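Local coordinates for ThiS protein (Escherichia coli, PDB 1ZUD) that carries sulfur on its C-terminus and donates it for the synthesis of the thiazole phosphate moiety of thiamine phosphate, at residues 35-40 and 53-58. Residues are numbered along the deposited sequence; the frame is centred on the assembly and turned at random. Where two conformers were deposited one is given.
Sequences AINQQI and DGDQIL
Gln56 and Asn37 meet where the antiparallel pairing of strands 32-36 and 56-61 ends at a type I' turn running from Ile36 to Gln39. The Asn37 backbone N donates to Gln56 O at 2.8 Å, and its side chain returns the exchange: OD1 accepts from Gln56 N at 2.9 Å, the donor tilted 35° from the amide's carbonyl plane. Asn37 suits this place because asparagine tolerates the positive phi of the turn and its short amide, with CG beside the backbone N (chi1 -62°), can stand in for a strand carbonyl. Its other end, ND2, reaches Asp55 OD2 at 3.1 Å from above the carboxylate plane, while Asp55 OD1 is held by Gln52 N. A leucine in place of Asn37 would probably leave Gln56 N and Asp55 OD2 without these partners. At the exposed edge of the turn, Gln38 bends at chi2 (78°) and sends NE2 to Gln56 OE1 at 3.1 Å, which the long, extended Gln56 side chain carries out to it; a water joins Gln38 N to Gln56 O. Ala35 N donates to Leu58 O at 3.0 Å, and Leu58 N returns a bond to Ala35 O. The alanine methyl is small enough to lie against both Leu58 CB and Leu232 of the ThiF chain. On the other face Ile36 and Ile57 run side by side, CG1 to CG1 3.9 Å, toward helix 18-24, branched residues suited to a strand in a ubiquitin-like core. Directional polar bonds thus hold the turn, one side-chain carbonyl replacing the last backbone acceptor, while apolar packing backs the paired strands, against the ThiS core and against ThiF.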
ATOM      1  N   ALA D  35     -10.560 -20.524   2.948  1.00 21.54           N
ATOM      2  CA  ALA D  35      -9.394 -20.797   3.762  1.00 23.99           C
ATOM      3  C   ALA D  35      -9.881 -21.390   5.084  1.00 25.11           C
ATOM      4  O   ALA D  35     -10.966 -21.027   5.583  1.00 26.85           O
ATOM      5  CB  ALA D  35      -8.630 -19.538   4.050  1.00 22.14           C
ATOM      6  N   ILE D  36      -9.109 -22.317   5.638  1.00 27.45           N
ATOM      7  CA  ILE D  36      -9.475 -22.862   6.958  1.00 25.95           C
ATOM      8  C   ILE D  36      -8.235 -22.690   7.770  1.00 25.38           C
ATOM      9  O   ILE D  36      -7.170 -23.159   7.366  1.00 28.01           O
ATOM     10  CB  ILE D  36      -9.884 -24.377   6.917  1.00 30.84           C
ATOM     11  CG1 ILE D  36     -11.274 -24.483   6.303  1.00 31.25           C
ATOM     12  CG2 ILE D  36      -9.903 -24.991   8.379  1.00 27.26           C
ATOM     13  CD1 ILE D  36     -11.785 -25.968   6.135  1.00 31.83           C
ATOM     14  N   ASN D  37      -8.361 -21.990   8.903  1.00 23.47           N
ATOM     15  CA  ASN D  37      -7.199 -21.772   9.732  1.00 28.08           C
ATOM     16  C   ASN D  37      -6.065 -21.164   8.928  1.00 28.00           C
ATOM     17  O   ASN D  37      -4.926 -21.595   9.000  1.00 25.86           O
ATOM     18  CB  ASN D  37      -6.767 -23.081  10.379  1.00 29.05           C
ATOM     19  CG  ASN D  37      -7.858 -23.634  11.277  1.00 38.65           C
ATOM     20  OD1 ASN D  37      -8.659 -22.867  11.813  1.00 35.49           O
ATOM     21  ND2 ASN D  37      -7.913 -24.961  11.428  1.00 41.94           N
ATOM     22  N   GLN D  38      -6.416 -20.170   8.120  1.00 29.58           N
ATOM     23  CA  GLN D  38      -5.422 -19.447   7.336  1.00 26.45           C
ATOM     24  C   GLN D  38      -4.706 -20.154   6.190  1.00 25.88           C
ATOM     25  O   GLN D  38      -3.694 -19.676   5.698  1.00 26.76           O
ATOM     26  CB  GLN D  38      -4.427 -18.777   8.295  1.00 31.77           C
ATOM     27  CG  GLN D  38      -5.109 -17.735   9.244  1.00 37.78           C
ATOM     28  CD  GLN D  38      -5.871 -18.359  10.436  1.00 43.76           C
ATOM     29  OE1 GLN D  38      -5.347 -19.236  11.170  1.00 42.82           O
ATOM     30  NE2 GLN D  38      -7.110 -17.895  10.645  1.00 48.68           N
ATOM     31  N   GLN D  39      -5.255 -21.275   5.729  1.00 24.34           N
ATOM     32  CA  GLN D  39      -4.642 -21.994   4.605  1.00 25.28           C
ATOM     33  C   GLN D  39      -5.755 -22.227   3.605  1.00 18.37           C
ATOM     34  O   GLN D  39      -6.861 -22.630   3.948  1.00 24.86           O
ATOM     35  CB  GLN D  39      -4.023 -23.312   5.101  0.50 27.71           C
ATOM     36  CG  GLN D  39      -3.564 -23.292   6.597  0.50 31.07           C
ATOM     37  CD  GLN D  39      -2.159 -22.703   6.879  0.50 40.12           C
ATOM     38  OE1 GLN D  39      -1.147 -23.126   6.299  0.50 37.87           O
ATOM     39  NE2 GLN D  39      -2.100 -21.746   7.810  0.50 41.21           N
ATOM     40  N   ILE D  40      -5.480 -21.917   2.361  1.00 20.90           N
ATOM     41  CA  ILE D  40      -6.463 -22.152   1.322  1.00 22.57           C
ATOM     42  C   ILE D  40      -6.731 -23.661   1.211  1.00 22.63           C
ATOM     43  O   ILE D  40      -5.811 -24.455   1.307  1.00 20.38           O
ATOM     44  CB  ILE D  40      -5.920 -21.718  -0.048  1.00 23.82           C
ATOM     45  CG1 ILE D  40      -5.630 -20.195  -0.004  1.00 24.16           C
ATOM     46  CG2 ILE D  40      -6.941 -22.095  -1.167  1.00 21.13           C
ATOM     47  CD1 ILE D  40      -6.897 -19.353   0.097  1.00 22.38           C
ATOM     48  N   ASP D  53     -14.513 -28.859  14.603  1.00 39.49           N
ATOM     49  CA  ASP D  53     -14.828 -27.973  15.700  1.00 41.57           C
ATOM     50  C   ASP D  53     -13.697 -26.971  15.905  1.00 35.93           C
ATOM     51  O   ASP D  53     -12.556 -27.364  15.931  1.00 37.25           O
ATOM     52  CB  ASP D  53     -14.990 -28.764  16.990  1.00 49.01           C
ATOM     53  CG  ASP D  53     -15.050 -27.860  18.197  1.00 50.08           C
ATOM     54  OD1 ASP D  53     -14.101 -27.900  19.008  1.00 54.16           O
ATOM     55  OD2 ASP D  53     -16.038 -27.091  18.312  1.00 53.55           O
ATOM     56  N   GLY D  54     -14.031 -25.693  16.055  1.00 39.33           N
ATOM     57  CA  GLY D  54     -13.017 -24.667  16.251  1.00 38.02           C
ATOM     58  C   GLY D  54     -12.328 -24.225  14.968  1.00 41.36           C
ATOM     59  O   GLY D  54     -11.320 -23.514  15.014  1.00 44.91           O
ATOM     60  N   ASP D  55     -12.841 -24.618  13.808  1.00 37.22           N
ATOM     61  CA  ASP D  55     -12.156 -24.191  12.573  1.00 35.10           C
ATOM     62  C   ASP D  55     -12.433 -22.709  12.312  1.00 31.47           C
ATOM     63  O   ASP D  55     -13.510 -22.228  12.635  1.00 29.69           O
ATOM     64  CB  ASP D  55     -12.642 -25.018  11.369  1.00 31.50           C
ATOM     65  CG  ASP D  55     -11.753 -26.230  11.104  1.00 40.24           C
ATOM     66  OD1 ASP D  55     -12.131 -27.085  10.272  1.00 45.30           O
ATOM     67  OD2 ASP D  55     -10.667 -26.323  11.732  1.00 43.46           O
ATOM     68  N   GLN D  56     -11.466 -21.982  11.753  1.00 29.45           N
ATOM     69  CA  GLN D  56     -11.732 -20.557  11.437  1.00 30.49           C
ATOM     70  C   GLN D  56     -11.812 -20.511   9.923  1.00 24.66           C
ATOM     71  O   GLN D  56     -10.832 -20.736   9.218  1.00 28.38           O
ATOM     72  CB  GLN D  56     -10.618 -19.652  11.967  1.00 33.01           C
ATOM     73  CG  GLN D  56     -10.297 -19.926  13.431  1.00 37.12           C
ATOM     74  CD  GLN D  56      -9.412 -18.856  14.007  1.00 43.60           C
ATOM     75  OE1 GLN D  56      -8.436 -18.457  13.383  1.00 49.50           O
ATOM     76  NE2 GLN D  56      -9.743 -18.383  15.202  1.00 48.49           N
ATOM     77  N   ILE D  57     -13.004 -20.249   9.417  1.00 26.81           N
ATOM     78  CA  ILE D  57     -13.197 -20.315   7.985  1.00 26.25           C
ATOM     79  C   ILE D  57     -13.487 -18.960   7.359  1.00 29.63           C
ATOM     80  O   ILE D  57     -14.181 -18.136   7.942  1.00 32.07           O
ATOM     81  CB  ILE D  57     -14.349 -21.256   7.688  1.00 24.67           C
ATOM     82  CG1 ILE D  57     -14.077 -22.635   8.339  1.00 34.49           C
ATOM     83  CG2 ILE D  57     -14.449 -21.505   6.189  1.00 31.33           C
ATOM     84  CD1 ILE D  57     -15.276 -23.585   8.177  1.00 27.66           C
ATOM     85  N   LEU D  58     -12.926 -18.749   6.175  1.00 29.98           N
ATOM     86  CA  LEU D  58     -13.137 -17.517   5.394  1.00 30.89           C
ATOM     87  C   LEU D  58     -13.595 -17.955   4.018  1.00 30.48           C
ATOM     88  O   LEU D  58     -13.001 -18.844   3.390  1.00 33.32           O
ATOM     89  CB  LEU D  58     -11.827 -16.750   5.200  1.00 31.81           C
ATOM     90  CG  LEU D  58     -11.069 -16.324   6.440  1.00 35.84           C
ATOM     91  CD1 LEU D  58      -9.900 -15.454   6.006  1.00 42.52           C
ATOM     92  CD2 LEU D  58     -12.024 -15.528   7.382  1.00 40.16           C
TER
HETATM   93  O   HOH W   1      -8.960 -19.090   7.748  1.00 29.22           O